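PDB 3RQB: uncharacterized protein from Alicyclobacillus acidocaldarius subsp. acidocaldarius, which is of unknown function but carries two hotdog-type acyl-CoA thioesterase domains and so probably hydrolyses acyl-CoA thioesters. Local coordinates for residues T47-L59 with I80-F94. Sequence-based numbering, arbitrary orientation.
Sequences TMLKAAMSHPERL and IEAVPVRTNRSTQHF
Gln92 reaches from its strand to the loop after helix 41-53 and grips that backbone with both ends of its amide. Gln92 OE1 accepts from Leu59 N at 2.9 Å in a nearly straight bond (168°), the donor tilted from the carbonyl plane; NE2 gives a weak, more bent bond to Glu57 O. With CG anti to the backbone N (chi1 -164°) and the chain extended beyond it, the amide is carried out to the loop. His55 ND1 accepts from Glu57 N in the ring plane, which fixes the rotation of the imidazole, while the far side of the ring lies against Pro84, with His55 NE2 3.5 Å from Pro84 CD. Phe94 turns its edge to the His55 face in a T-shaped pair, centroids 5.6 Å apart. Were His55 an alanine, Glu57 N would probably lose this acceptor, and Pro84 CG and CD and the edge of Phe94 the imidazole they pack on. One face of the Phe94 ring takes Ala52 CB in a CH-pi contact, 3.7 Å from the centroid; Pro84 CA lies over the opposite face, and Arg58 CB touches CZ. Phe112 of strand 103-113 also meets this ring. Farther up the helix the packing is aliphatic: Ala51 CB sits 4.1 Å from Ala82 CB, and Ile80 CD1 meets Thr47 CG2 and selenomethionine Met48 SE. Small alanines are consistent with the close seating of helix 47-53 on strand 80-87 in this N-terminal hotdog domain, axes 8.4 Å apart and crossing at -50°; thus apolar contacts seat the helix on its sheet, whereas the polar bonds of Gln92 fasten the loop leaving it.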
loop_
_atom_site.group_PDB
_atom_site.type_symbol
_atom_site.label_atom_id
_atom_site.label_comp_id
_atom_site.label_asym_id
_atom_site.label_seq_id
_atom_site.Cartn_x
_atom_site.Cartn_y
_atom_site.Cartn_z
ATOM N N THR B 47 8.957 -14.352 -2.518
ATOM C CA THR B 47 8.301 -15.605 -2.869
ATOM C C THR B 47 6.896 -15.428 -3.476
ATOM O O THR B 47 6.597 -16.018 -4.501
ATOM C CB THR B 47 8.216 -16.529 -1.656
ATOM O OG1 THR B 47 9.537 -16.943 -1.295
ATOM C CG2 THR B 47 7.382 -17.743 -1.991
HETATM N N MSE B 48 6.039 -14.626 -2.850
HETATM C CA MSE B 48 4.701 -14.377 -3.389
HETATM C C MSE B 48 4.755 -13.836 -4.813
HETATM O O MSE B 48 3.860 -14.106 -5.615
HETATM C CB MSE B 48 3.912 -13.402 -2.505
HETATM C CG MSE B 48 3.433 -14.000 -1.191
HETATM SE SE MSE B 48 2.395 -15.637 -1.448
HETATM C CE MSE B 48 0.632 -14.946 -0.984
ATOM N N LEU B 49 5.799 -13.066 -5.121
ATOM C CA LEU B 49 5.939 -12.409 -6.428
ATOM C C LEU B 49 6.438 -13.330 -7.557
ATOM O O LEU B 49 5.944 -13.270 -8.700
ATOM C CB LEU B 49 6.858 -11.194 -6.298
ATOM C CG LEU B 49 7.107 -10.364 -7.558
ATOM C CD1 LEU B 49 5.818 -9.723 -8.059
ATOM C CD2 LEU B 49 8.163 -9.302 -7.281
ATOM N N LYS B 50 7.418 -14.173 -7.234
ATOM C CA LYS B 50 7.952 -15.118 -8.201
ATOM C C LYS B 50 6.825 -15.946 -8.767
ATOM O O LYS B 50 6.785 -16.198 -9.965
ATOM C CB LYS B 50 8.985 -16.040 -7.562
ATOM C CG LYS B 50 10.216 -15.319 -7.062
ATOM C CD LYS B 50 10.791 -14.404 -8.133
ATOM C CE LYS B 50 11.443 -15.188 -9.264
ATOM N NZ LYS B 50 12.004 -14.270 -10.303
ATOM N N ALA B 51 5.895 -16.340 -7.901
ATOM C CA ALA B 51 4.782 -17.194 -8.303
ATOM C C ALA B 51 4.110 -16.641 -9.547
ATOM O O ALA B 51 3.973 -17.350 -10.539
ATOM C CB ALA B 51 3.771 -17.310 -7.179
ATOM N N ALA B 52 3.714 -15.371 -9.489
ATOM C CA ALA B 52 3.055 -14.706 -10.608
ATOM C C ALA B 52 4.041 -14.498 -11.739
ATOM O O ALA B 52 3.690 -14.658 -12.910
ATOM C CB ALA B 52 2.466 -13.371 -10.176
HETATM N N MSE B 53 5.272 -14.131 -11.394
HETATM C CA MSE B 53 6.318 -13.995 -12.405
HETATM C C MSE B 53 6.543 -15.284 -13.209
HETATM O O MSE B 53 6.697 -15.254 -14.439
HETATM C CB MSE B 53 7.620 -13.567 -11.756
HETATM C CG MSE B 53 7.615 -12.156 -11.259
HETATM SE SE MSE B 53 9.417 -11.479 -11.364
HETATM C CE MSE B 53 9.500 -11.283 -13.312
ATOM N N SER B 54 6.556 -16.408 -12.501
ATOM C CA SER B 54 6.786 -17.714 -13.106
ATOM C C SER B 54 5.538 -18.273 -13.779
ATOM O O SER B 54 5.591 -19.299 -14.468
ATOM C CB SER B 54 7.263 -18.693 -12.048
ATOM O OG SER B 54 8.184 -18.062 -11.182
ATOM N N HIS B 55 4.413 -17.603 -13.570
ATOM C CA HIS B 55 3.183 -18.013 -14.211
ATOM C C HIS B 55 3.332 -17.838 -15.715
ATOM O O HIS B 55 3.847 -16.818 -16.184
ATOM C CB HIS B 55 2.012 -17.193 -13.687
ATOM C CG HIS B 55 0.689 -17.869 -13.851
ATOM N ND1 HIS B 55 0.055 -17.983 -15.072
ATOM C CD2 HIS B 55 -0.115 -18.479 -12.949
ATOM C CE1 HIS B 55 -1.090 -18.623 -14.912
ATOM N NE2 HIS B 55 -1.216 -18.933 -13.633
ATOM N N PRO B 56 2.899 -18.853 -16.473
ATOM C CA PRO B 56 2.943 -18.908 -17.939
ATOM C C PRO B 56 2.130 -17.804 -18.604
ATOM O O PRO B 56 2.522 -17.283 -19.653
ATOM C CB PRO B 56 2.320 -20.272 -18.254
ATOM C CG PRO B 56 1.573 -20.666 -17.016
ATOM C CD PRO B 56 2.369 -20.096 -15.892
ATOM N N GLU B 57 1.003 -17.450 -17.998
ATOM C CA GLU B 57 0.133 -16.438 -18.581
ATOM C C GLU B 57 0.720 -15.068 -18.357
ATOM O O GLU B 57 0.321 -14.099 -19.003
ATOM C CB GLU B 57 -1.250 -16.475 -17.937
ATOM C CG GLU B 57 -1.884 -17.845 -17.881
ATOM C CD GLU B 57 -2.551 -18.236 -19.178
ATOM O OE1 GLU B 57 -3.574 -18.951 -19.109
ATOM O OE2 GLU B 57 -2.053 -17.840 -20.258
ATOM N N ARG B 58 1.660 -14.981 -17.422
ATOM C CA ARG B 58 2.165 -13.676 -17.027
ATOM C C ARG B 58 2.847 -12.935 -18.167
ATOM O O ARG B 58 3.698 -13.468 -18.888
ATOM C CB ARG B 58 3.077 -13.754 -15.812
ATOM C CG ARG B 58 4.115 -12.655 -15.797
ATOM C CD ARG B 58 5.460 -13.230 -16.153
ATOM N NE ARG B 58 6.456 -12.197 -16.385
ATOM C CZ ARG B 58 7.762 -12.427 -16.385
ATOM N NH1 ARG B 58 8.225 -13.649 -16.152
ATOM N NH2 ARG B 58 8.606 -11.435 -16.615
ATOM N N LEU B 59 2.438 -11.688 -18.320
ATOM C CA LEU B 59 2.952 -10.842 -19.362
ATOM C C LEU B 59 3.408 -9.558 -18.713
ATOM O O LEU B 59 3.017 -9.252 -17.584
ATOM C CB LEU B 59 1.869 -10.576 -20.404
ATOM C CG LEU B 59 1.300 -11.839 -21.062
ATOM C CD1 LEU B 59 0.538 -11.486 -22.324
ATOM C CD2 LEU B 59 2.400 -12.848 -21.384
ATOM N N ILE B 80 1.306 -22.379 -3.113
ATOM C CA ILE B 80 0.781 -21.094 -3.547
ATOM C C ILE B 80 -0.095 -21.244 -4.760
ATOM O O ILE B 80 0.291 -21.864 -5.737
ATOM C CB ILE B 80 1.890 -20.117 -3.920
ATOM C CG1 ILE B 80 2.902 -20.011 -2.777
ATOM C CG2 ILE B 80 1.290 -18.743 -4.248
ATOM C CD1 ILE B 80 4.084 -19.099 -3.071
ATOM N N GLU B 81 -1.270 -20.644 -4.713
ATOM C CA GLU B 81 -2.158 -20.671 -5.858
ATOM C C GLU B 81 -2.248 -19.276 -6.454
ATOM O O GLU B 81 -2.877 -18.390 -5.877
ATOM C CB GLU B 81 -3.528 -21.111 -5.382
ATOM C CG GLU B 81 -4.541 -21.311 -6.460
ATOM C CD GLU B 81 -5.824 -21.866 -5.899
ATOM O OE1 GLU B 81 -5.856 -23.078 -5.580
ATOM O OE2 GLU B 81 -6.787 -21.080 -5.754
ATOM N N ALA B 82 -1.647 -19.083 -7.624
ATOM C CA ALA B 82 -1.593 -17.747 -8.228
ATOM C C ALA B 82 -2.483 -17.590 -9.481
ATOM O O ALA B 82 -2.179 -18.158 -10.529
ATOM C CB ALA B 82 -0.144 -17.370 -8.541
ATOM N N VAL B 83 -3.560 -16.801 -9.374
ATOM C CA VAL B 83 -4.493 -16.590 -10.495
ATOM C C VAL B 83 -4.234 -15.307 -11.281
ATOM O O VAL B 83 -4.175 -14.216 -10.704
ATOM C CB VAL B 83 -5.982 -16.553 -10.042
ATOM C CG1 VAL B 83 -6.899 -16.387 -11.250
ATOM C CG2 VAL B 83 -6.349 -17.802 -9.263
ATOM N N PRO B 84 -4.085 -15.443 -12.606
ATOM C CA PRO B 84 -4.083 -14.327 -13.551
ATOM C C PRO B 84 -5.533 -13.918 -13.757
ATOM O O PRO B 84 -6.220 -14.327 -14.688
ATOM C CB PRO B 84 -3.487 -14.941 -14.815
ATOM C CG PRO B 84 -3.934 -16.345 -14.756
ATOM C CD PRO B 84 -3.906 -16.731 -13.287
ATOM N N VAL B 85 -5.988 -13.121 -12.810
ATOM C CA VAL B 85 -7.366 -12.682 -12.684
ATOM C C VAL B 85 -7.917 -11.789 -13.834
ATOM O O VAL B 85 -9.077 -11.907 -14.244
ATOM C CB VAL B 85 -7.492 -12.001 -11.302
ATOM C CG1 VAL B 85 -8.417 -10.779 -11.328
ATOM C CG2 VAL B 85 -7.874 -13.045 -10.258
ATOM N N ARG B 86 -7.097 -10.892 -14.356
ATOM C CA ARG B 86 -7.548 -10.065 -15.455
ATOM C C ARG B 86 -6.377 -9.811 -16.365
ATOM O O ARG B 86 -5.258 -9.613 -15.910
ATOM C CB ARG B 86 -8.107 -8.739 -14.942
ATOM C CG ARG B 86 -8.830 -7.952 -16.004
ATOM C CD ARG B 86 -9.823 -8.862 -16.703
ATOM N NE ARG B 86 -10.404 -8.228 -17.878
ATOM C CZ ARG B 86 -11.469 -7.435 -17.851
ATOM N NH1 ARG B 86 -12.080 -7.179 -16.704
ATOM N NH2 ARG B 86 -11.923 -6.901 -18.975
ATOM N N THR B 87 -6.630 -9.817 -17.662
ATOM C CA THR B 87 -5.563 -9.550 -18.606
ATOM C C THR B 87 -6.022 -8.545 -19.662
ATOM O O THR B 87 -7.068 -8.704 -20.311
ATOM C CB THR B 87 -5.032 -10.848 -19.237
ATOM O OG1 THR B 87 -4.888 -11.848 -18.220
ATOM C CG2 THR B 87 -3.680 -10.601 -19.860
ATOM N N ASN B 88 -5.235 -7.489 -19.803
ATOM C CA ASN B 88 -5.587 -6.393 -20.684
ATOM C C ASN B 88 -4.423 -6.117 -21.625
ATOM O O ASN B 88 -3.407 -6.811 -21.559
ATOM C CB ASN B 88 -5.964 -5.175 -19.846
ATOM C CG ASN B 88 -6.968 -5.518 -18.746
ATOM O OD1 ASN B 88 -7.873 -6.331 -18.944
ATOM N ND2 ASN B 88 -6.801 -4.910 -17.579
ATOM N N ARG B 89 -4.561 -5.143 -22.520
ATOM C CA ARG B 89 -3.518 -4.937 -23.518
ATOM C C ARG B 89 -2.166 -4.792 -22.853
ATOM O O ARG B 89 -1.280 -5.627 -23.025
ATOM C CB ARG B 89 -3.805 -3.710 -24.377
ATOM C CG ARG B 89 -4.585 -4.033 -25.628
ATOM C CD ARG B 89 -3.952 -5.214 -26.356
ATOM N NE ARG B 89 -4.926 -5.945 -27.170
ATOM C CZ ARG B 89 -4.893 -7.259 -27.395
ATOM N NH1 ARG B 89 -3.930 -8.011 -26.870
ATOM N NH2 ARG B 89 -5.830 -7.823 -28.146
ATOM N N SER B 90 -2.023 -3.706 -22.106
ATOM C CA SER B 90 -0.778 -3.344 -21.450
ATOM C C SER B 90 -0.669 -3.747 -19.979
ATOM O O SER B 90 0.283 -3.360 -19.306
ATOM C CB SER B 90 -0.554 -1.843 -21.594
ATOM O OG SER B 90 -1.782 -1.151 -21.439
ATOM N N THR B 91 -1.655 -4.463 -19.449
ATOM C CA THR B 91 -1.722 -4.619 -17.993
ATOM C C THR B 91 -2.377 -5.925 -17.480
ATOM O O THR B 91 -3.291 -6.459 -18.111
ATOM C CB THR B 91 -2.415 -3.383 -17.396
ATOM O OG1 THR B 91 -1.871 -3.097 -16.109
ATOM C CG2 THR B 91 -3.925 -3.578 -17.307
ATOM N N GLN B 92 -1.899 -6.433 -16.340
ATOM C CA GLN B 92 -2.338 -7.734 -15.799
ATOM C C GLN B 92 -2.421 -7.809 -14.253
ATOM O O GLN B 92 -1.492 -7.388 -13.559
ATOM C CB GLN B 92 -1.397 -8.826 -16.303
ATOM C CG GLN B 92 -1.933 -10.232 -16.153
ATOM C CD GLN B 92 -0.902 -11.272 -16.529
ATOM O OE1 GLN B 92 0.298 -11.003 -16.515
ATOM N NE2 GLN B 92 -1.364 -12.469 -16.867
ATOM N N HIS B 93 -3.505 -8.381 -13.721
ATOM C CA HIS B 93 -3.708 -8.462 -12.267
ATOM C C HIS B 93 -3.704 -9.897 -11.733
ATOM O O HIS B 93 -4.411 -10.759 -12.263
ATOM C CB HIS B 93 -5.045 -7.834 -11.871
ATOM C CG HIS B 93 -5.062 -6.340 -11.910
ATOM N ND1 HIS B 93 -5.126 -5.626 -13.088
ATOM C CD2 HIS B 93 -5.060 -5.425 -10.911
ATOM C CE1 HIS B 93 -5.149 -4.333 -12.814
ATOM N NE2 HIS B 93 -5.110 -4.183 -11.502
ATOM N N PHE B 94 -2.953 -10.141 -10.657
ATOM C CA PHE B 94 -2.872 -11.475 -10.046
ATOM C C PHE B 94 -3.440 -11.525 -8.637
ATOM O O PHE B 94 -3.345 -10.556 -7.884
ATOM C CB PHE B 94 -1.421 -11.959 -9.984
ATOM C CG PHE B 94 -0.905 -12.500 -11.284
ATOM C CD1 PHE B 94 -0.398 -11.647 -12.253
ATOM C CD2 PHE B 94 -0.914 -13.865 -11.535
ATOM C CE1 PHE B 94 0.077 -12.145 -13.455
ATOM C CE2 PHE B 94 -0.437 -14.370 -12.736
ATOM C CZ PHE B 94 0.057 -13.507 -13.700
#